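Local coordinates for protein ribonucleoside-diphosphate reductase subunit beta (Clostridium botulinum, PDB 6ZJK) that probably forms the metal-bearing R2 subunit of a ribonucleotide reductase, whose di-iron centre supports the reduction of ribonucleoside diphosphates to deoxyribonucleotides, at residues 207-212 with 236-241; 214-219 with 230-235; 199-204 with 244-249. All coordinates share one frame; numbering follows the deposited sequence.

Followed from the N terminus, helix 190-220 supplies three successive segments, 199-204, 207-212 and 214-219, and helix 225-255, running back after a short turn, supplies their partners in reverse order. Contact 2 (214-219 with 230-235) therefore closes the innermost loop, contact 1 (207-212 with 236-241) encloses it, and contact 3 (199-204 with 244-249) closes the widest; they nest and none cross. Contacts 1 and 2 touch, with Phe212 CD1 3.7 Å from Phe231 CD1. Contacts 1 and 3 meet at one iron, whereas contacts 2 and 3 have centres about 21 Å apart. Together they tie one antiparallel hairpin from near its turn, past the iron, to residues 199 and 249.

Contact 1 of 3, residues 207-212 with 236-241. With FE (Fe (III) ion), chain G.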
loop_
_atom_site.group_PDB
_atom_site.type_symbol
_atom_site.label_atom_id
_atom_site.label_comp_id
_atom_site.label_asym_id
_atom_site.label_seq_id
_atom_site.Cartn_x
_atom_site.Cartn_y
_atom_site.Cartn_z
ATOM N N TYR A 207 10.627 -0.276 19.522
ATOM C CA TYR A 207 9.404 -0.783 20.156
ATOM C C TYR A 207 9.101 -2.202 19.692
ATOM O O TYR A 207 8.821 -3.076 20.513
ATOM C CB TYR A 207 8.202 0.135 19.877
ATOM C CG TYR A 207 8.383 1.582 20.311
ATOM C CD1 TYR A 207 9.285 1.927 21.309
ATOM C CD2 TYR A 207 7.663 2.607 19.700
ATOM C CE1 TYR A 207 9.459 3.254 21.695
ATOM C CE2 TYR A 207 7.830 3.936 20.081
ATOM C CZ TYR A 207 8.732 4.251 21.076
ATOM O OH TYR A 207 8.912 5.563 21.470
ATOM N N PHE A 208 9.287 -2.448 18.418
ATOM C CA PHE A 208 9.003 -3.727 17.915
ATOM C C PHE A 208 9.972 -4.770 18.381
ATOM O O PHE A 208 9.586 -5.852 18.613
ATOM C CB PHE A 208 8.800 -3.732 16.391
ATOM C CG PHE A 208 7.378 -3.772 15.984
ATOM C CD1 PHE A 208 6.689 -4.935 15.963
ATOM C CD2 PHE A 208 6.737 -2.655 15.680
ATOM C CE1 PHE A 208 5.377 -4.946 15.631
ATOM C CE2 PHE A 208 5.422 -2.652 15.364
ATOM C CZ PHE A 208 4.753 -3.802 15.341
ATOM N N TYR A 209 11.238 -4.423 18.490
ATOM C CA TYR A 209 12.281 -5.346 18.924
ATOM C C TYR A 209 12.055 -5.773 20.357
ATOM O O TYR A 209 12.285 -6.855 20.698
ATOM C CB TYR A 209 13.684 -4.802 18.624
ATOM C CG TYR A 209 14.091 -5.098 17.219
ATOM C CD1 TYR A 209 13.643 -4.346 16.197
ATOM C CD2 TYR A 209 14.879 -6.150 16.928
ATOM C CE1 TYR A 209 13.976 -4.623 14.904
ATOM C CE2 TYR A 209 15.226 -6.439 15.642
ATOM C CZ TYR A 209 14.751 -5.662 14.640
ATOM O OH TYR A 209 15.078 -5.947 13.386
ATOM N N SER A 210 11.565 -4.888 21.167
ATOM C CA SER A 210 11.188 -5.249 22.530
ATOM C C SER A 210 10.080 -6.300 22.543
ATOM O O SER A 210 10.101 -7.227 23.360
ATOM C CB SER A 210 10.749 -4.005 23.296
ATOM O OG SER A 210 10.176 -4.344 24.562
ATOM N N GLY A 211 9.069 -6.113 21.696
ATOM C CA GLY A 211 7.972 -7.068 21.667
ATOM C C GLY A 211 8.410 -8.440 21.184
ATOM O O GLY A 211 7.967 -9.466 21.720
ATOM N N PHE A 212 9.308 -8.466 20.205
ATOM C CA PHE A 212 9.749 -9.731 19.683
ATOM C C PHE A 212 10.437 -10.554 20.746
ATOM O O PHE A 212 10.282 -11.720 20.788
ATOM C CB PHE A 212 10.699 -9.662 18.464
ATOM C CG PHE A 212 10.198 -8.894 17.289
ATOM C CD1 PHE A 212 8.924 -9.035 16.836
ATOM C CD2 PHE A 212 11.023 -8.036 16.628
ATOM C CE1 PHE A 212 8.460 -8.306 15.774
ATOM C CE2 PHE A 212 10.587 -7.300 15.569
ATOM C CZ PHE A 212 9.290 -7.448 15.138
ATOM N N ARG A 236 11.621 -10.259 10.006
ATOM C CA ARG A 236 12.196 -10.164 8.699
ATOM C C ARG A 236 11.751 -8.910 7.922
ATOM O O ARG A 236 12.574 -8.159 7.503
ATOM C CB ARG A 236 11.959 -11.402 7.929
ATOM C CG ARG A 236 12.682 -11.430 6.619
ATOM C CD ARG A 236 12.526 -12.734 5.928
ATOM N NE ARG A 236 11.204 -12.947 5.385
ATOM C CZ ARG A 236 10.878 -13.997 4.678
ATOM N NH1 ARG A 236 11.753 -14.881 4.419
ATOM N NH2 ARG A 236 9.686 -14.162 4.220
ATOM N N ASP A 237 10.468 -8.633 7.845
ATOM C CA ASP A 237 10.002 -7.462 7.203
ATOM C C ASP A 237 10.528 -6.237 7.933
ATOM O O ASP A 237 10.933 -5.332 7.338
ATOM C CB ASP A 237 8.465 -7.359 7.165
ATOM C CG ASP A 237 7.780 -8.351 6.227
ATOM O OD1 ASP A 237 8.359 -9.015 5.414
ATOM O OD2 ASP A 237 6.592 -8.480 6.357
ATOM N N GLU A 238 10.537 -6.221 9.248
ATOM C CA GLU A 238 10.998 -5.085 9.993
ATOM C C GLU A 238 12.438 -4.654 9.690
ATOM O O GLU A 238 12.735 -3.544 9.698
ATOM C CB GLU A 238 10.795 -5.310 11.478
ATOM C CG GLU A 238 10.839 -4.083 12.305
ATOM C CD GLU A 238 9.560 -3.287 12.251
ATOM O OE1 GLU A 238 8.570 -3.580 12.902
ATOM O OE2 GLU A 238 9.482 -2.383 11.490
ATOM N N VAL A 239 13.307 -5.583 9.436
ATOM C CA VAL A 239 14.654 -5.279 9.065
ATOM C C VAL A 239 14.715 -4.411 7.824
ATOM O O VAL A 239 15.399 -3.466 7.818
ATOM C CB VAL A 239 15.461 -6.530 8.855
ATOM C CG1 VAL A 239 16.769 -6.176 8.224
ATOM C CG2 VAL A 239 15.700 -7.159 10.191
ATOM N N THR A 240 13.909 -4.724 6.825
ATOM C CA THR A 240 13.810 -3.976 5.610
ATOM C C THR A 240 13.223 -2.623 5.850
ATOM O O THR A 240 13.617 -1.705 5.247
ATOM C CB THR A 240 13.079 -4.740 4.504
ATOM O OG1 THR A 240 11.689 -4.806 4.754
ATOM C CG2 THR A 240 13.565 -6.077 4.413
ATOM N N HIS A 241 12.323 -2.481 6.798
ATOM C CA HIS A 241 11.739 -1.170 7.068
ATOM C C HIS A 241 12.750 -0.254 7.740
ATOM O O HIS A 241 12.720 0.908 7.593
ATOM C CB HIS A 241 10.484 -1.227 7.919
ATOM C CG HIS A 241 9.366 -2.046 7.347
ATOM N ND1 HIS A 241 8.136 -2.108 7.934
ATOM C CD2 HIS A 241 9.291 -2.811 6.244
ATOM C CE1 HIS A 241 7.364 -2.900 7.232
ATOM N NE2 HIS A 241 8.048 -3.363 6.218
HETATM FE FE FE G . 7.347 -1.912 10.184
HETATM O O HOH W 1 7.234 -4.068 10.217
#
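With CG anti to the backbone N (chi1 -162°) and the chain then bent at chi2, Glu238 reaches from helix 225-255 toward Phe208 and brings its carboxylate to both the aromatic ring and the iron. OE1 lies over one face of the Phe208 ring, 3.3 Å from CG of Phe208, with the ring and carboxylate planes 46° apart. OE2 is turned to the metal, 2.5 Å from the iron. The CB-to-carboxylate part of Glu238 is flanked by two further rings of segment 207-212. Tyr209 passes alongside in the opposite direction, its CE1 4.1 Å from CG of Glu238, while Phe212 meets CB of Glu238 at its ring edge. The Tyr209 hydroxyl continues past them to Val239, with OH 3.5 Å from CG2.

One turn beyond Glu238, His241 coordinates the same iron through ND1 at 2.4 Å. Its other ring nitrogen, NE2, is hydrogen-bonded to Gln136, a second-shell residue that would restrict rotation of the imidazole. Water 1 is a further ligand, 2.2 Å from the iron, and Glu137 and Glu204 complete the protein ligands. The two segments run nearly antiparallel at 162°, with axes 11.4 Å apart, a separation bridged here by long side chains. This is one of two helix pairs that carry the di-iron ligands in the R2 helical bundle; helices 90-118 and 124-151 bring the others.

Glu238 thus presents two chemically different oxygens: OE2 is tied to iron, and OE1 lies between the phenyl face and the iron-bound water 1, 3.0 Å from the latter. The iron and this water would probably offset the poor match of an anionic oxygen over a ring face, consistent with Phe208 covering the OE1 side of the carboxylate.

Contact 2 of 3, residues 214-219 with 230-235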
loop_
_atom_site.group_PDB
_atom_site.type_symbol
_atom_site.label_atom_id
_atom_site.label_comp_id
_atom_site.label_asym_id
_atom_site.label_seq_id
_atom_site.Cartn_x
_atom_site.Cartn_y
_atom_site.Cartn_z
ATOM N N PHE A 214 9.806 -10.952 23.746
ATOM C CA PHE A 214 8.860 -11.670 24.602
ATOM C C PHE A 214 8.428 -12.986 23.963
ATOM O O PHE A 214 8.475 -14.046 24.608
ATOM C CB PHE A 214 7.636 -10.803 24.922
ATOM C CG PHE A 214 6.530 -11.562 25.642
ATOM C CD1 PHE A 214 6.669 -11.883 26.986
ATOM C CD2 PHE A 214 5.370 -11.950 24.981
ATOM C CE1 PHE A 214 5.678 -12.594 27.662
ATOM C CE2 PHE A 214 4.362 -12.663 25.642
ATOM C CZ PHE A 214 4.523 -12.984 26.983
ATOM N N PHE A 215 7.993 -12.935 22.696
ATOM C CA PHE A 215 7.485 -14.133 22.035
ATOM C C PHE A 215 8.591 -15.151 21.813
ATOM O O PHE A 215 8.364 -16.356 21.990
ATOM C CB PHE A 215 6.778 -13.743 20.730
ATOM C CG PHE A 215 5.571 -12.906 20.979
ATOM C CD1 PHE A 215 4.402 -13.489 21.444
ATOM C CD2 PHE A 215 5.631 -11.526 20.858
ATOM C CE1 PHE A 215 3.288 -12.708 21.733
ATOM C CE2 PHE A 215 4.532 -10.739 21.145
ATOM C CZ PHE A 215 3.356 -11.329 21.584
ATOM N N TYR A 216 9.820 -14.684 21.512
ATOM C CA TYR A 216 10.945 -15.607 21.420
ATOM C C TYR A 216 11.269 -16.222 22.781
ATOM O O TYR A 216 11.626 -17.405 22.860
ATOM C CB TYR A 216 12.188 -14.902 20.849
ATOM C CG TYR A 216 12.002 -14.334 19.437
ATOM C CD1 TYR A 216 10.974 -14.793 18.604
ATOM C CD2 TYR A 216 12.865 -13.355 18.935
ATOM C CE1 TYR A 216 10.781 -14.270 17.325
ATOM C CE2 TYR A 216 12.689 -12.825 17.629
ATOM C CZ TYR A 216 11.656 -13.289 16.829
ATOM O OH TYR A 216 11.478 -12.771 15.539
ATOM N N THR A 217 11.151 -15.440 23.861
ATOM C CA THR A 217 11.396 -15.993 25.194
ATOM C C THR A 217 10.369 -17.065 25.541
ATOM O O THR A 217 10.721 -18.073 26.160
ATOM C CB THR A 217 11.420 -14.892 26.261
ATOM O OG1 THR A 217 12.571 -14.055 26.062
ATOM C CG2 THR A 217 11.502 -15.489 27.660
ATOM N N LEU A 218 9.094 -16.872 25.154
ATOM C CA LEU A 218 8.097 -17.924 25.374
ATOM C C LEU A 218 8.452 -19.179 24.587
ATOM O O LEU A 218 8.536 -20.279 25.152
ATOM C CB LEU A 218 6.694 -17.440 24.985
ATOM C CG LEU A 218 5.937 -16.482 25.909
ATOM C CD1 LEU A 218 4.513 -16.266 25.402
ATOM C CD2 LEU A 218 5.946 -17.025 27.339
ATOM N N ALA A 219 8.695 -19.013 23.274
ATOM C CA ALA A 219 8.987 -20.134 22.381
ATOM C C ALA A 219 10.267 -20.860 22.754
ATOM O O ALA A 219 10.378 -22.072 22.527
ATOM C CB ALA A 219 9.098 -19.642 20.937
ATOM N N ILE A 230 5.280 -16.816 13.334
ATOM C CA ILE A 230 4.699 -15.610 12.748
ATOM C C ILE A 230 5.561 -14.383 13.066
ATOM O O ILE A 230 5.829 -13.562 12.180
ATOM C CB ILE A 230 3.244 -15.423 13.217
ATOM C CG1 ILE A 230 2.350 -16.483 12.576
ATOM C CG2 ILE A 230 2.720 -14.043 12.864
ATOM C CD1 ILE A 230 0.867 -16.442 13.049
ATOM N N PHE A 231 6.053 -14.256 14.316
ATOM C CA PHE A 231 6.830 -13.064 14.642
ATOM C C PHE A 231 8.193 -13.044 13.946
ATOM O O PHE A 231 8.723 -11.959 13.709
ATOM C CB PHE A 231 6.968 -12.885 16.169
ATOM C CG PHE A 231 5.776 -12.182 16.774
ATOM C CD1 PHE A 231 5.640 -10.799 16.644
ATOM C CD2 PHE A 231 4.741 -12.906 17.377
ATOM C CE1 PHE A 231 4.503 -10.134 17.140
ATOM C CE2 PHE A 231 3.597 -12.253 17.888
ATOM C CZ PHE A 231 3.479 -10.868 17.765
ATOM N N LYS A 232 8.769 -14.201 13.599
ATOM C CA LYS A 232 9.988 -14.195 12.792
ATOM C C LYS A 232 9.738 -13.593 11.414
ATOM O O LYS A 232 10.609 -12.905 10.862
ATOM C CB LYS A 232 10.555 -15.607 12.648
ATOM C CG LYS A 232 11.141 -16.192 13.930
ATOM C CD LYS A 232 11.537 -17.635 13.694
ATOM C CE LYS A 232 12.091 -18.276 14.940
ATOM N NZ LYS A 232 12.597 -19.660 14.689
ATOM N N TYR A 233 8.564 -13.858 10.824
ATOM C CA TYR A 233 8.275 -13.266 9.521
ATOM C C TYR A 233 8.109 -11.759 9.627
ATOM O O TYR A 233 8.605 -11.005 8.774
ATOM C CB TYR A 233 7.022 -13.909 8.910
ATOM C CG TYR A 233 7.295 -15.232 8.248
ATOM C CD1 TYR A 233 7.758 -15.287 6.928
ATOM C CD2 TYR A 233 7.111 -16.422 8.931
ATOM C CE1 TYR A 233 8.014 -16.495 6.312
ATOM C CE2 TYR A 233 7.356 -17.643 8.321
ATOM C CZ TYR A 233 7.800 -17.672 7.006
ATOM O OH TYR A 233 8.055 -18.882 6.396
ATOM N N ILE A 234 7.504 -11.324 10.691
ATOM C CA ILE A 234 7.317 -9.928 10.908
ATOM C C ILE A 234 8.673 -9.263 11.129
ATOM O O ILE A 234 8.892 -8.214 10.671
ATOM C CB ILE A 234 6.442 -9.666 12.110
ATOM C CG1 ILE A 234 5.058 -10.300 11.939
ATOM C CG2 ILE A 234 6.253 -8.209 12.346
ATOM C CD1 ILE A 234 4.076 -9.815 12.946
ATOM N N ASN A 235 9.540 -9.919 11.881
ATOM C CA ASN A 235 10.884 -9.446 12.192
ATOM C C ASN A 235 11.626 -9.261 10.861
ATOM O O ASN A 235 12.130 -8.261 10.645
ATOM C CB ASN A 235 11.592 -10.449 13.080
ATOM C CG ASN A 235 12.769 -9.866 13.855
ATOM O OD1 ASN A 235 13.304 -8.838 13.546
ATOM N ND2 ASN A 235 13.124 -10.554 14.884
#
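Phe215 and Phe231 stack face to face in an offset, parallel-displaced pair with centroids 4.1 Å apart and planes only 9° from parallel. Phe215 places CG anti to its carbonyl carbon (chi1 -64°), and its chi2 turns the ring broadside to the other helix. The Phe231 ring is turned to match, so that CZ of Phe231 comes within 3.5 Å of CE2 of Phe215. The opposite face of Phe215 receives the edge of Phe214, with CD2 of Phe214 above the ring centre, so one neighbour stacks flat and the other stands edge-on.

The contact belongs to the end of the antiparallel hairpin nearest the turn that joins helices 190-220 and 225-255. The segment axes stand 10.7 Å apart, and the rings fill that gap within the helical bundle characteristic of the R2 fold. Leu103 and Ile99 of helix 90-118 pack against Phe231 and Phe215 respectively.

Tyr216 works differently, reaching lengthwise across the gap to put its hydroxyl beside the backbone of the second helix. Asn235 swings CG anti to its own N and offers ND2 to OH of Tyr216 at 2.8 Å. With an N-H...O angle of 169° the bond is almost straight. The hydroxyl lies in the plane of the Asn235 amide, and ring and amide are nearly coplanar, so that ND2 approaches the phenol at its edge. The same hydroxyl also donates a weak hydrogen bond to O of Phe231, 3.4 Å from OH of Tyr216. The aliphatic start of Lys232 borders the same phenol, CG lying 3.9 Å from CE1 of Tyr216, before its extended chain leads away to a cation-pi interaction with Phe334.

Contact 3 of 3, residues 199-204 with 244-249; sequences ANYILE and LFQNII. With FE (Fe (III) ion), chain G.
The backbones of 199-204 and 244-249 run antiparallel at 156° with axes 10.0 Å apart, and come nearest at Tyr201 and Phe245, whose CA atoms are 6.2 Å apart. Around this point Phe245 projects toward the first helix and lays its ring against the side chain of Asn200, CE2 of Phe245 being 3.6 Å from CB of Asn200. Amide and ring planes are 20° apart, and OD1 of Asn200 is hydrogen-bonded to Gln110.

Tyr201 carries CG anti to the backbone N, which sends the phenol past CB of Phe245 to Gln246. The stronger polar partner of its hydroxyl is the carbonyl O of Arg310; the extended Gln246 chain adds a further bond, NE2 to OH of Tyr201 at 3.1 Å, moderately bent (153°), with the hydroxyl tilted from the amide plane. CG of Gln246 also packs on the phenol. CD1 of Ile249 borders Tyr201 nearer its CB.

Glu204, on the helix of Tyr201, binds iron through OE2 at 2.1 Å; its OE1 lies 4.2 Å from CD1 of Phe245, oblique to the ring. The site belongs to the di-iron centre of the R2 helical bundle. Gln110, hydrogen-bonded to Asn200 and weakly to OE2 of Glu204, links the packing against Phe245 to a metal ligand, and so could help orient that carboxylate.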
loop_
_atom_site.group_PDB
_atom_site.type_symbol
_atom_site.label_atom_id
_atom_site.label_comp_id
_atom_site.label_asym_id
_atom_site.label_seq_id
_atom_site.Cartn_x
_atom_site.Cartn_y
_atom_site.Cartn_z
ATOM N N ALA A 199 10.601 9.427 14.449
ATOM C CA ALA A 199 9.644 8.665 15.242
ATOM C C ALA A 199 9.416 7.288 14.660
ATOM O O ALA A 199 9.455 6.316 15.348
ATOM C CB ALA A 199 8.368 9.399 15.322
ATOM N N ASN A 200 9.189 7.225 13.363
ATOM C CA ASN A 200 9.055 5.987 12.684
ATOM C C ASN A 200 10.209 5.087 12.909
ATOM O O ASN A 200 10.034 3.958 13.144
ATOM C CB ASN A 200 9.069 6.261 11.211
ATOM C CG ASN A 200 7.759 6.088 10.576
ATOM O OD1 ASN A 200 7.339 5.006 10.353
ATOM N ND2 ASN A 200 7.114 7.171 10.271
ATOM N N TYR A 201 11.421 5.603 12.750
ATOM C CA TYR A 201 12.646 4.841 12.918
ATOM C C TYR A 201 12.719 4.250 14.316
ATOM O O TYR A 201 13.005 3.127 14.488
ATOM C CB TYR A 201 13.875 5.704 12.552
ATOM C CG TYR A 201 15.207 5.032 12.608
ATOM C CD1 TYR A 201 15.445 3.912 11.920
ATOM C CD2 TYR A 201 16.236 5.550 13.355
ATOM C CE1 TYR A 201 16.635 3.284 12.000
ATOM C CE2 TYR A 201 17.441 4.936 13.418
ATOM C CZ TYR A 201 17.633 3.810 12.728
ATOM O OH TYR A 201 18.754 3.147 12.756
ATOM N N ILE A 202 12.391 5.035 15.307
ATOM C CA ILE A 202 12.376 4.564 16.676
ATOM C C ILE A 202 11.358 3.448 16.870
ATOM O O ILE A 202 11.687 2.427 17.349
ATOM C CB ILE A 202 12.104 5.700 17.636
ATOM C CG1 ILE A 202 13.320 6.587 17.730
ATOM C CG2 ILE A 202 11.745 5.163 18.990
ATOM C CD1 ILE A 202 13.038 7.946 18.251
ATOM N N LEU A 203 10.159 3.665 16.377
ATOM C CA LEU A 203 9.069 2.711 16.475
ATOM C C LEU A 203 9.437 1.356 15.987
ATOM O O LEU A 203 9.289 0.430 16.662
ATOM C CB LEU A 203 7.840 3.231 15.786
ATOM C CG LEU A 203 6.607 2.334 15.682
ATOM C CD1 LEU A 203 5.386 3.147 15.421
ATOM C CD2 LEU A 203 6.713 1.221 14.709
ATOM N N GLU A 204 10.019 1.283 14.831
ATOM C CA GLU A 204 10.418 0.049 14.227
ATOM C C GLU A 204 11.667 -0.583 14.745
ATOM O O GLU A 204 11.758 -1.753 14.806
ATOM C CB GLU A 204 10.601 0.327 12.764
ATOM C CG GLU A 204 9.354 0.969 12.200
ATOM C CD GLU A 204 9.100 0.706 10.750
ATOM O OE1 GLU A 204 9.910 1.157 9.981
ATOM O OE2 GLU A 204 8.087 0.084 10.413
ATOM N N LEU A 244 15.257 0.931 5.119
ATOM C CA LEU A 244 14.600 1.940 4.286
ATOM C C LEU A 244 14.655 3.311 4.950
ATOM O O LEU A 244 15.115 4.289 4.344
ATOM C CB LEU A 244 13.151 1.532 3.986
ATOM C CG LEU A 244 12.225 2.484 3.205
ATOM C CD1 LEU A 244 12.841 2.857 1.867
ATOM C CD2 LEU A 244 10.874 1.854 2.975
ATOM N N PHE A 245 14.238 3.387 6.203
ATOM C CA PHE A 245 14.271 4.646 6.928
ATOM C C PHE A 245 15.711 5.147 7.184
ATOM O O PHE A 245 15.952 6.277 7.160
ATOM C CB PHE A 245 13.380 4.648 8.170
ATOM C CG PHE A 245 11.952 5.025 7.876
ATOM C CD1 PHE A 245 11.134 4.173 7.270
ATOM C CD2 PHE A 245 11.476 6.256 8.155
ATOM C CE1 PHE A 245 9.869 4.518 6.965
ATOM C CE2 PHE A 245 10.200 6.609 7.844
ATOM C CZ PHE A 245 9.402 5.735 7.254
ATOM N N GLN A 246 16.643 4.265 7.395
ATOM C CA GLN A 246 18.049 4.673 7.510
ATOM C C GLN A 246 18.503 5.436 6.259
ATOM O O GLN A 246 19.144 6.492 6.350
ATOM C CB GLN A 246 18.924 3.432 7.751
ATOM C CG GLN A 246 18.858 2.885 9.198
ATOM C CD GLN A 246 19.556 1.527 9.398
ATOM O OE1 GLN A 246 20.146 0.972 8.459
ATOM N NE2 GLN A 246 19.509 1.000 10.647
ATOM N N ASN A 247 18.171 4.908 5.082
ATOM C CA ASN A 247 18.561 5.547 3.829
ATOM C C ASN A 247 17.769 6.816 3.548
ATOM O O ASN A 247 18.327 7.800 3.047
ATOM C CB ASN A 247 18.403 4.559 2.689
ATOM C CG ASN A 247 19.594 3.670 2.573
ATOM O OD1 ASN A 247 20.536 4.014 1.878
ATOM N ND2 ASN A 247 19.565 2.527 3.218
ATOM N N ILE A 248 16.476 6.829 3.869
ATOM C CA ILE A 248 15.703 8.052 3.681
ATOM C C ILE A 248 16.302 9.183 4.510
ATOM O O ILE A 248 16.472 10.305 4.019
ATOM C CB ILE A 248 14.212 7.822 4.016
ATOM C CG1 ILE A 248 13.532 6.920 2.973
ATOM C CG2 ILE A 248 13.476 9.142 4.051
ATOM C CD1 ILE A 248 12.012 6.620 3.294
ATOM N N ILE A 249 16.682 8.911 5.736
ATOM C CA ILE A 249 17.256 9.931 6.578
ATOM C C ILE A 249 18.623 10.405 6.058
ATOM O O ILE A 249 18.912 11.572 6.065
ATOM C CB ILE A 249 17.409 9.447 8.015
ATOM C CG1 ILE A 249 16.071 9.440 8.722
ATOM C CG2 ILE A 249 18.312 10.366 8.785
ATOM C CD1 ILE A 249 16.041 8.522 9.909
HETATM FE FE FE G . 7.347 -1.912 10.184
HETATM O O HOH W 1 7.234 -4.068 10.217
#